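PDB 2EBF: dermonecrotic toxin from Pasteurella multocida, which activates heterotrimeric G proteins of the host cell by deamidating their alpha subunits, acting as a potent mitogen that induces bone resorption in atrophic rhinitis of pigs. Local coordinates for residues His96-Leu101 and Arg119-Gln124; His83-Leu88 and Gln92-Glu97; Glu169-Leu174 and Gln559-Pro564; Gly566-Leu571 and Pro735-Pro740. All coordinates share one frame; numbering follows the deposited sequence.

Interaction 1: His96-Leu101 and Arg119-Gln124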
# COMPACT_ATOMS: atom_id res chain seq x y z
N HIS A 96 -18.66 6.27 -5.80
CA HIS A 96 -18.72 5.61 -4.49
C HIS A 96 -19.23 6.56 -3.39
O HIS A 96 -20.02 6.15 -2.55
CB HIS A 96 -17.35 5.03 -4.09
CG HIS A 96 -16.99 3.75 -4.79
ND1 HIS A 96 -15.98 3.69 -5.73
CD2 HIS A 96 -17.46 2.49 -4.66
CE1 HIS A 96 -15.85 2.44 -6.16
NE2 HIS A 96 -16.74 1.69 -5.53
N GLU A 97 -18.80 7.82 -3.43
CA GLU A 97 -19.28 8.85 -2.51
C GLU A 97 -20.80 9.04 -2.62
O GLU A 97 -21.50 9.12 -1.59
CB GLU A 97 -18.55 10.18 -2.73
CG GLU A 97 -17.07 10.16 -2.32
CD GLU A 97 -16.31 11.43 -2.70
OE1 GLU A 97 -16.91 12.35 -3.26
OE2 GLU A 97 -15.09 11.51 -2.43
N LEU A 98 -21.31 9.07 -3.85
CA LEU A 98 -22.76 9.20 -4.08
C LEU A 98 -23.51 8.00 -3.51
O LEU A 98 -24.59 8.16 -2.93
CB LEU A 98 -23.08 9.31 -5.57
CG LEU A 98 -24.23 10.25 -5.99
CD1 LEU A 98 -24.78 9.93 -7.38
CD2 LEU A 98 -25.36 10.47 -4.96
N MET A 99 -22.95 6.81 -3.71
CA MET A 99 -23.54 5.61 -3.13
C MET A 99 -23.70 5.79 -1.61
O MET A 99 -24.77 5.53 -1.08
CB MET A 99 -22.69 4.37 -3.42
CG MET A 99 -22.68 3.89 -4.87
SD MET A 99 -21.62 2.43 -4.93
CE MET A 99 -21.45 2.23 -6.69
N GLU A 100 -22.64 6.26 -0.93
CA GLU A 100 -22.74 6.50 0.52
C GLU A 100 -23.83 7.52 0.87
O GLU A 100 -24.62 7.28 1.79
CB GLU A 100 -21.40 6.87 1.17
CG GLU A 100 -21.57 7.13 2.70
CD GLU A 100 -20.28 7.44 3.45
OE1 GLU A 100 -19.17 7.14 2.95
OE2 GLU A 100 -20.38 7.98 4.57
N LEU A 101 -23.90 8.64 0.14
CA LEU A 101 -24.95 9.63 0.37
C LEU A 101 -26.35 9.02 0.32
O LEU A 101 -27.20 9.34 1.15
CB LEU A 101 -24.86 10.79 -0.64
CG LEU A 101 -23.59 11.64 -0.63
CD1 LEU A 101 -23.76 12.85 -1.52
CD2 LEU A 101 -23.23 12.06 0.78
N ARG A 119 -32.74 4.63 -5.00
CA ARG A 119 -32.34 3.22 -5.09
C ARG A 119 -32.00 2.82 -6.52
O ARG A 119 -31.04 2.07 -6.75
CB ARG A 119 -33.44 2.31 -4.54
CG ARG A 119 -33.61 2.41 -3.01
CD ARG A 119 -34.72 1.48 -2.53
NE ARG A 119 -34.71 1.35 -1.07
CZ ARG A 119 -35.73 1.61 -0.27
NH1 ARG A 119 -36.90 2.03 -0.75
NH2 ARG A 119 -35.59 1.45 1.04
N GLU A 120 -32.79 3.31 -7.48
CA GLU A 120 -32.51 3.03 -8.88
C GLU A 120 -31.17 3.63 -9.28
O GLU A 120 -30.36 2.98 -9.93
CB GLU A 120 -33.64 3.53 -9.78
CG GLU A 120 -33.24 3.64 -11.28
CD GLU A 120 -32.91 2.30 -11.93
OE1 GLU A 120 -32.37 2.29 -13.08
OE2 GLU A 120 -33.22 1.25 -11.32
N LEU A 121 -30.95 4.88 -8.88
CA LEU A 121 -29.68 5.55 -9.14
C LEU A 121 -28.50 4.80 -8.51
O LEU A 121 -27.46 4.65 -9.14
CB LEU A 121 -29.73 6.99 -8.62
CG LEU A 121 -28.46 7.84 -8.75
CD1 LEU A 121 -27.95 7.93 -10.19
CD2 LEU A 121 -28.71 9.23 -8.19
N ARG A 122 -28.67 4.35 -7.28
CA ARG A 122 -27.61 3.59 -6.60
C ARG A 122 -27.27 2.31 -7.37
O ARG A 122 -26.10 1.98 -7.53
CB ARG A 122 -28.01 3.27 -5.15
CG ARG A 122 -26.88 2.61 -4.36
CD ARG A 122 -27.25 2.44 -2.88
NE ARG A 122 -28.52 1.74 -2.71
CZ ARG A 122 -29.21 1.71 -1.57
NH1 ARG A 122 -28.76 2.33 -0.49
NH2 ARG A 122 -30.36 1.05 -1.51
N THR A 123 -28.29 1.61 -7.84
CA THR A 123 -28.07 0.39 -8.64
C THR A 123 -27.33 0.73 -9.95
O THR A 123 -26.45 -0.01 -10.37
CB THR A 123 -29.40 -0.34 -8.91
OG1 THR A 123 -30.01 -0.67 -7.65
CG2 THR A 123 -29.18 -1.62 -9.69
N GLN A 124 -27.68 1.86 -10.56
CA GLN A 124 -26.98 2.32 -11.78
C GLN A 124 -25.49 2.51 -11.55
O GLN A 124 -24.67 2.17 -12.41
CB GLN A 124 -27.57 3.63 -12.32
CG GLN A 124 -28.98 3.50 -12.88
CD GLN A 124 -29.63 4.83 -13.19
OE1 GLN A 124 -30.76 4.86 -13.69
NE2 GLN A 124 -28.93 5.93 -12.91

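Interaction 2: His83-Leu88 and Gln92-Glu97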
# COMPACT_ATOMS: atom_id res chain seq x y z
N HIS A 83 -20.89 13.44 -13.63
CA HIS A 83 -21.08 13.64 -15.07
C HIS A 83 -20.08 14.64 -15.69
O HIS A 83 -19.80 14.56 -16.88
CB HIS A 83 -22.53 14.03 -15.38
CG HIS A 83 -23.48 12.87 -15.31
ND1 HIS A 83 -23.65 11.98 -16.36
CD2 HIS A 83 -24.31 12.45 -14.32
CE1 HIS A 83 -24.53 11.06 -16.01
NE2 HIS A 83 -24.95 11.33 -14.79
N ASN A 84 -19.57 15.55 -14.87
CA ASN A 84 -18.55 16.51 -15.31
C ASN A 84 -17.12 16.00 -15.19
O ASN A 84 -16.19 16.65 -15.67
CB ASN A 84 -18.68 17.84 -14.55
CG ASN A 84 -19.96 18.58 -14.88
OD1 ASN A 84 -20.66 18.27 -15.86
ND2 ASN A 84 -20.28 19.58 -14.06
N SER A 85 -16.94 14.85 -14.54
CA SER A 85 -15.60 14.33 -14.23
C SER A 85 -14.92 13.66 -15.43
O SER A 85 -15.41 12.66 -15.97
CB SER A 85 -15.68 13.36 -13.05
OG SER A 85 -14.40 12.86 -12.72
N ASN A 86 -13.77 14.19 -15.82
CA ASN A 86 -13.00 13.66 -16.94
C ASN A 86 -11.94 12.65 -16.50
O ASN A 86 -11.51 11.80 -17.28
CB ASN A 86 -12.34 14.79 -17.74
CG ASN A 86 -13.33 15.82 -18.27
OD1 ASN A 86 -14.37 15.47 -18.84
ND2 ASN A 86 -13.00 17.10 -18.12
N ILE A 87 -11.52 12.74 -15.24
CA ILE A 87 -10.50 11.86 -14.70
C ILE A 87 -11.19 10.64 -14.09
O ILE A 87 -11.92 10.75 -13.09
CB ILE A 87 -9.57 12.58 -13.69
CG1 ILE A 87 -8.94 13.82 -14.33
CG2 ILE A 87 -8.45 11.65 -13.22
CD1 ILE A 87 -8.32 14.76 -13.32
N LEU A 88 -10.95 9.49 -14.70
CA LEU A 88 -11.73 8.29 -14.41
C LEU A 88 -11.60 7.80 -12.98
O LEU A 88 -12.58 7.31 -12.40
CB LEU A 88 -11.35 7.17 -15.40
CG LEU A 88 -12.15 7.06 -16.71
CD1 LEU A 88 -12.78 8.37 -17.20
CD2 LEU A 88 -11.31 6.41 -17.79
N GLN A 92 -14.85 7.45 -10.54
CA GLN A 92 -15.31 6.29 -9.75
C GLN A 92 -15.31 6.62 -8.25
O GLN A 92 -16.17 6.14 -7.52
CB GLN A 92 -14.56 5.00 -10.08
CG GLN A 92 -13.06 4.92 -9.75
CD GLN A 92 -12.73 4.18 -8.44
OE1 GLN A 92 -11.62 3.68 -8.26
NE2 GLN A 92 -13.68 4.15 -7.52
N GLY A 93 -14.37 7.46 -7.81
CA GLY A 93 -14.34 7.93 -6.41
C GLY A 93 -15.61 8.66 -6.04
O GLY A 93 -16.20 8.39 -5.00
N LEU A 94 -16.01 9.62 -6.88
CA LEU A 94 -17.26 10.36 -6.70
C LEU A 94 -18.50 9.47 -6.72
O LEU A 94 -19.46 9.69 -5.96
CB LEU A 94 -17.38 11.43 -7.77
CG LEU A 94 -16.40 12.60 -7.65
CD1 LEU A 94 -16.30 13.36 -8.97
CD2 LEU A 94 -16.76 13.53 -6.49
N MET A 95 -18.50 8.48 -7.61
CA MET A 95 -19.59 7.50 -7.67
C MET A 95 -19.76 6.74 -6.37
O MET A 95 -20.88 6.60 -5.87
CB MET A 95 -19.39 6.56 -8.84
CG MET A 95 -19.67 7.26 -10.16
SD MET A 95 -18.98 6.45 -11.59
CE MET A 95 -20.17 5.11 -11.83
N HIS A 96 -18.66 6.27 -5.80
CA HIS A 96 -18.72 5.61 -4.49
C HIS A 96 -19.23 6.56 -3.39
O HIS A 96 -20.02 6.15 -2.55
CB HIS A 96 -17.35 5.03 -4.09
CG HIS A 96 -16.99 3.75 -4.79
ND1 HIS A 96 -15.98 3.69 -5.73
CD2 HIS A 96 -17.46 2.49 -4.66
CE1 HIS A 96 -15.85 2.44 -6.16
NE2 HIS A 96 -16.74 1.69 -5.53
N GLU A 97 -18.80 7.82 -3.43
CA GLU A 97 -19.28 8.85 -2.51
C GLU A 97 -20.80 9.04 -2.62
O GLU A 97 -21.50 9.12 -1.59
CB GLU A 97 -18.55 10.18 -2.73
CG GLU A 97 -17.07 10.16 -2.32
CD GLU A 97 -16.31 11.43 -2.70
OE1 GLU A 97 -16.91 12.35 -3.26
OE2 GLU A 97 -15.09 11.51 -2.43

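Interaction 3: Glu169-Leu174 and Gln559-Pro564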
# COMPACT_ATOMS: atom_id res chain seq x y z
N GLU A 169 -0.63 -9.18 -7.57
CA GLU A 169 -1.75 -9.70 -6.79
C GLU A 169 -1.72 -9.11 -5.38
O GLU A 169 -0.78 -9.34 -4.62
CB GLU A 169 -1.70 -11.25 -6.76
CG GLU A 169 -2.46 -11.93 -5.63
CD GLU A 169 -2.35 -13.46 -5.65
OE1 GLU A 169 -1.79 -14.01 -6.63
OE2 GLU A 169 -2.79 -14.12 -4.68
N SER A 170 -2.73 -8.30 -5.07
CA SER A 170 -2.75 -7.58 -3.79
C SER A 170 -4.16 -7.28 -3.30
O SER A 170 -4.35 -7.02 -2.13
CB SER A 170 -1.95 -6.28 -3.90
OG SER A 170 -2.43 -5.47 -4.96
N THR A 171 -5.15 -7.30 -4.20
CA THR A 171 -6.50 -6.85 -3.84
C THR A 171 -7.13 -7.65 -2.71
O THR A 171 -7.67 -7.08 -1.76
CB THR A 171 -7.43 -6.82 -5.09
OG1 THR A 171 -6.85 -5.98 -6.09
CG2 THR A 171 -8.82 -6.28 -4.74
N ALA A 172 -7.08 -8.98 -2.80
CA ALA A 172 -7.72 -9.80 -1.79
C ALA A 172 -7.16 -9.48 -0.39
O ALA A 172 -7.91 -9.29 0.58
CB ALA A 172 -7.54 -11.30 -2.11
N ASP A 173 -5.84 -9.43 -0.29
CA ASP A 173 -5.20 -9.18 1.00
C ASP A 173 -5.43 -7.74 1.48
O ASP A 173 -5.52 -7.51 2.68
CB ASP A 173 -3.71 -9.51 0.93
CG ASP A 173 -3.44 -11.00 0.93
OD1 ASP A 173 -4.20 -11.77 1.57
OD2 ASP A 173 -2.47 -11.41 0.28
N LEU A 174 -5.51 -6.78 0.56
CA LEU A 174 -5.82 -5.39 0.96
C LEU A 174 -7.27 -5.30 1.47
O LEU A 174 -7.57 -4.53 2.40
CB LEU A 174 -5.52 -4.38 -0.15
CG LEU A 174 -4.03 -4.00 -0.31
CD1 LEU A 174 -3.70 -3.52 -1.73
CD2 LEU A 174 -3.61 -2.94 0.72
N GLN A 559 -12.73 -14.78 -7.15
CA GLN A 559 -12.20 -15.13 -8.46
C GLN A 559 -10.83 -14.50 -8.58
O GLN A 559 -10.66 -13.32 -8.24
CB GLN A 559 -13.08 -14.59 -9.59
CG GLN A 559 -14.50 -15.15 -9.63
CD GLN A 559 -14.54 -16.67 -9.62
OE1 GLN A 559 -13.91 -17.32 -10.45
NE2 GLN A 559 -15.27 -17.24 -8.70
N VAL A 560 -9.87 -15.26 -9.09
CA VAL A 560 -8.54 -14.72 -9.37
C VAL A 560 -8.68 -13.53 -10.31
O VAL A 560 -9.41 -13.60 -11.30
CB VAL A 560 -7.60 -15.79 -9.97
CG1 VAL A 560 -6.28 -15.15 -10.34
CG2 VAL A 560 -7.35 -16.91 -8.96
N LEU A 561 -7.98 -12.44 -10.00
CA LEU A 561 -8.05 -11.22 -10.79
C LEU A 561 -6.93 -11.11 -11.84
O LEU A 561 -7.18 -10.64 -12.95
CB LEU A 561 -8.00 -9.99 -9.88
CG LEU A 561 -9.08 -9.80 -8.81
CD1 LEU A 561 -8.79 -8.51 -8.07
CD2 LEU A 561 -10.48 -9.80 -9.43
N THR A 562 -5.71 -11.52 -11.49
CA THR A 562 -4.58 -11.47 -12.42
C THR A 562 -4.88 -12.22 -13.74
O THR A 562 -5.46 -13.31 -13.71
CB THR A 562 -3.28 -12.04 -11.79
OG1 THR A 562 -3.53 -13.35 -11.26
CG2 THR A 562 -2.79 -11.14 -10.68
N PRO A 563 -4.47 -11.63 -14.89
CA PRO A 563 -4.68 -12.24 -16.20
C PRO A 563 -3.93 -13.57 -16.35
O PRO A 563 -3.02 -13.84 -15.56
CB PRO A 563 -4.13 -11.19 -17.18
CG PRO A 563 -4.04 -9.94 -16.42
CD PRO A 563 -3.79 -10.33 -15.00
N PRO A 564 -4.28 -14.37 -17.37
CA PRO A 564 -3.78 -15.75 -17.46
C PRO A 564 -2.31 -15.93 -17.91
O PRO A 564 -1.57 -16.68 -17.27
CB PRO A 564 -4.72 -16.37 -18.50
CG PRO A 564 -5.06 -15.24 -19.41
CD PRO A 564 -5.16 -14.03 -18.51

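Interaction 4: Gly566-Leu571 and Pro735-Pro740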
# COMPACT_ATOMS: atom_id res chain seq x y z
N GLY A 566 1.35 -14.51 -19.82
CA GLY A 566 2.15 -13.50 -20.45
C GLY A 566 1.54 -12.15 -20.15
O GLY A 566 1.62 -11.68 -19.02
N LYS A 567 0.91 -11.51 -21.13
CA LYS A 567 0.70 -10.07 -20.96
C LYS A 567 -0.35 -9.39 -21.83
O LYS A 567 -0.34 -9.53 -23.05
CB LYS A 567 2.06 -9.37 -21.14
CG LYS A 567 2.04 -7.89 -20.80
CD LYS A 567 3.36 -7.22 -21.11
CE LYS A 567 3.30 -5.73 -20.78
NZ LYS A 567 2.82 -5.49 -19.37
N ILE A 568 -1.22 -8.61 -21.19
CA ILE A 568 -2.03 -7.61 -21.87
C ILE A 568 -1.15 -6.40 -22.14
O ILE A 568 -0.66 -5.78 -21.20
CB ILE A 568 -3.26 -7.18 -21.02
CG1 ILE A 568 -4.18 -8.39 -20.77
CG2 ILE A 568 -4.03 -6.03 -21.69
CD1 ILE A 568 -5.18 -8.18 -19.63
N LEU A 569 -0.96 -6.07 -23.41
CA LEU A 569 -0.07 -4.99 -23.79
C LEU A 569 -0.64 -3.66 -23.34
O LEU A 569 0.09 -2.80 -22.87
CB LEU A 569 0.15 -4.97 -25.30
CG LEU A 569 1.20 -5.89 -25.90
CD1 LEU A 569 1.54 -5.38 -27.29
CD2 LEU A 569 2.47 -5.93 -25.03
N GLY A 570 -1.95 -3.52 -23.48
CA GLY A 570 -2.68 -2.34 -23.01
C GLY A 570 -4.16 -2.50 -23.33
O GLY A 570 -4.52 -3.16 -24.30
N LEU A 571 -5.01 -1.86 -22.53
CA LEU A 571 -6.45 -1.86 -22.77
C LEU A 571 -6.78 -0.62 -23.58
O LEU A 571 -7.41 0.32 -23.10
CB LEU A 571 -7.24 -1.91 -21.46
CG LEU A 571 -7.11 -3.22 -20.66
CD1 LEU A 571 -7.89 -3.17 -19.32
CD2 LEU A 571 -7.57 -4.36 -21.50
N PRO A 735 -7.86 -12.44 -23.34
CA PRO A 735 -8.80 -12.70 -22.25
C PRO A 735 -10.16 -12.11 -22.58
O PRO A 735 -10.26 -10.99 -23.10
CB PRO A 735 -8.15 -12.00 -21.06
CG PRO A 735 -6.68 -12.14 -21.33
CD PRO A 735 -6.59 -11.89 -22.83
N LEU A 736 -11.21 -12.89 -22.32
CA LEU A 736 -12.55 -12.53 -22.79
C LEU A 736 -13.14 -11.26 -22.17
O LEU A 736 -13.95 -10.58 -22.81
CB LEU A 736 -13.50 -13.72 -22.65
CG LEU A 736 -13.17 -14.94 -23.53
CD1 LEU A 736 -14.20 -16.03 -23.32
CD2 LEU A 736 -13.03 -14.56 -25.04
N PHE A 737 -12.73 -10.92 -20.95
CA PHE A 737 -13.17 -9.67 -20.33
C PHE A 737 -12.71 -8.43 -21.11
O PHE A 737 -13.25 -7.34 -20.92
CB PHE A 737 -12.76 -9.58 -18.84
CG PHE A 737 -11.37 -9.03 -18.62
CD1 PHE A 737 -11.16 -7.67 -18.37
CD2 PHE A 737 -10.27 -9.88 -18.65
CE1 PHE A 737 -9.86 -7.17 -18.16
CE2 PHE A 737 -8.98 -9.41 -18.44
CZ PHE A 737 -8.77 -8.05 -18.19
N THR A 738 -11.73 -8.62 -22.01
CA THR A 738 -11.23 -7.52 -22.85
C THR A 738 -11.93 -7.38 -24.20
O THR A 738 -11.68 -6.41 -24.92
CB THR A 738 -9.70 -7.59 -23.09
OG1 THR A 738 -9.39 -8.69 -23.95
CG2 THR A 738 -8.92 -7.72 -21.76
N LYS A 739 -12.77 -8.34 -24.58
CA LYS A 739 -13.57 -8.15 -25.80
C LYS A 739 -14.43 -6.89 -25.62
O LYS A 739 -15.16 -6.77 -24.63
CB LYS A 739 -14.41 -9.39 -26.15
CG LYS A 739 -15.20 -9.23 -27.45
CD LYS A 739 -15.60 -10.55 -28.08
CE LYS A 739 -16.52 -10.32 -29.27
NZ LYS A 739 -17.02 -11.60 -29.86
N PRO A 740 -14.28 -5.91 -26.53
CA PRO A 740 -14.93 -4.61 -26.32
C PRO A 740 -16.43 -4.69 -26.10
O PRO A 740 -17.13 -5.38 -26.82
CB PRO A 740 -14.58 -3.85 -27.61
CG PRO A 740 -13.26 -4.42 -28.01
CD PRO A 740 -13.44 -5.90 -27.74

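Interaction 1: His96-Leu101 and Arg119-Gln124
Leu-121 carries CG trans to its own N (chi1 177°) and, with chi2 of 56°, sets CD2 against Leu-98 of the facing helix. Leu-98 answers with CD1, turned by a chi1 of -143° that lies well off the usual staggered values, and the two methyls stand 4.1 Å apart (Leu-98 CD1 to Leu-121 CD2), the side chains meeting at about a right angle. One residue further on, the backbones come nearest: Met-99 CA and Arg-122 CA are 5.7 Å apart. Here the packing rests on methylenes, Met-99 CG facing Arg-122 CG at 4.4 Å, while Arg-122 CD lies 4.4 Å from Met-99 O. The arginine thus lends its aliphatic stem to the seam and sends its guanidinium elsewhere, NH1 forming salt bridges with Asp-103 and Glu-106 further along the first helix. Leu-98 also packs on Ile-75 and Ile-82 of helix 70-84, and Met-99 on Leu-125 and Leu-129. No hydrogen bond links the two segments. Leucine contacts inside and a charged clasp beside them, between helices 88-108 and 115-129, are what an alpha-helical hairpin presents, here within the membrane localization domain, a helical-bundle family.

Interaction 2: His83-Leu88 and Gln92-Glu97
Gln-92 and Leu-88 meet one helical turn apart, and the glutamine side chain can be followed outward from there. Its CB lies 3.8 Å from Leu-88 O, and CG comes closer to the same oxygen, at 3.6 Å, because chi1 of 66° places it between the backbone N and the carbonyl carbon. Rotation about CB-CG (chi2 100°) then bends the chain; its end leads away from residues 83-88, and the glutamine packs on Arg-153 and Arg-157 of helix 151-164. The hydrogen-bond partner of Leu-88 O is Gln-92 N, which donates to it over 2.9 Å in a nearly straight bond, with an N-H...O angle of 166°. This is an i to i+4 bond in the opening turn of helix 88-108, which starts just after the N-cap residue Ile-87. The second touch is apolar. Leu-94 CD1 sits 4.1 Å from Ser-85 CB, whereas Leu-94 CD2 is directed away from the serine; the backbones at this point are held further apart, with Ser-85 CA and Leu-94 CA separated by 8.7 Å. Ser-85 is buried, and its carbonyl O is taken by Arg-91 NH2, which ties the linker to the opening turn of the second helix. The contact therefore occupies the tight connection where helix 70-84 ends and helix 88-108 begins. Leu-94 continues onto Arg-81 and Ile-82 of the former helix, Met-95 packs on Leu-125 and Leu-129 of helix 115-129, and His-96 faces Ala-152 and Leu-156 of helix 151-164.

Interaction 3: Glu169-Leu174 and Gln559-Pro564
The opening turn of helix 171-180, with Thr-171 as its first residue, is met by Leu-561 from the irregular linker that follows strand 537-539 and leads to strand 567-568. On the leucine, one methyl makes the touch: Leu-561 CD1 is 3.7 Å from Thr-171 CB, 3.8 Å from Thr-171 OG1 and 4.0 Å from Thr-171 CG2, so it butts against the whole branch point of the threonine, the two side chains crossing at about a right angle. The torsion of Thr-171 (chi1 -57°) sets CG2 trans to N and OG1 beside it, and that hydroxyl is held by Glu-162 OE1 of helix 151-164. The same carboxylate oxygen also accepts from Ser-170 N. Glu-162 thus grips the start of the helix through two bonds to one oxygen, and its side chain also touches Leu-561. Ser-170 occupies the N-cap position, yet its OG bonds to Ser-168 O and makes no capping bond.

The second touch lies at the exposed margin. Glu-169 CB approaches Thr-562 CG2 to 4.1 Å, where the backbones are nearest, with Glu-169 CA and Thr-562 CA 6.5 Å apart. The touching atom of the glutamate is a methylene; beyond CG the chain runs extended. No hydrogen bond joins the two segments, and within 169-174 Ala-172 also rests on Leu-555 and Trp-558. Such packing across 384 intervening residues is consistent with an interdomain junction, where the linker leading from the C2 region to strand 567-568 meets the start of helix 171-180.

Interaction 4: Gly566-Leu571 and Pro735-Pro740
Strand 567-568 and the short 3-10 turn 736-738 lie side by side at a distance set by side chains, with Ile-568 CA 8.5 Å from Pro-735 CA and Leu-571 CA 7.4 Å from Thr-738 CA. Ile-568 directs CD1 at the far end of the Phe-737 ring, 3.9 Å from CZ, on an oblique approach. Leu-571 comes in beside it, its CD2 3.6 Å from Thr-738 CG2, the two side chains crossing at about a right angle. That threonine methyl serves both neighbours, for it also sits 3.5 Å above the plane of the Phe-737 ring, over its centre, in a CH-pi arrangement. In the C3 domain, which carries the thiol-protease-like part of the toxin, strand 567-568 is an outermost strand of the antiparallel sheet and pairs with 717-720, so this turn covers side chains at the sheet margin. With chi1 of 70°, Thr-738 folds OG1 back to Pro-735 O, giving a 2.6 Å hydrogen bond in the carbonyl plane. Thr-738 N donates to the same oxygen over 3.0 Å, closing the 3-10 turn, so two bonds grip one carbonyl. Trp-653 NE1 of strand 643-656 is a further partner of the threonine hydroxyl, while Pro-735 and Ile-568 both lie on Phe-718.

Overall arrangement
From the N terminus the contacts follow in series, without nesting or crossing. Interaction 2 closes the short connection between helices 70-84 and 88-108; interaction 1 picks up on the same second helix, sharing His-96 and Glu-97, and closes the hairpin to helix 115-129, its centre 12 Å away. Interaction 3 then spans 384 residues, bringing the linker 559-564 back to helix 171-180. Interaction 4 follows at once, closing 163 residues of the C3 domain near the C terminus. Interactions 3 and 4 touch: Pro-564 CD lies 3.7 Å from Pro-735 CG, and Pro-563 CG 3.8 Å from Ile-568 CD1. The pair in the helical domain stands apart, with interaction 2 about 9 Å from interaction 4 between nearest atoms.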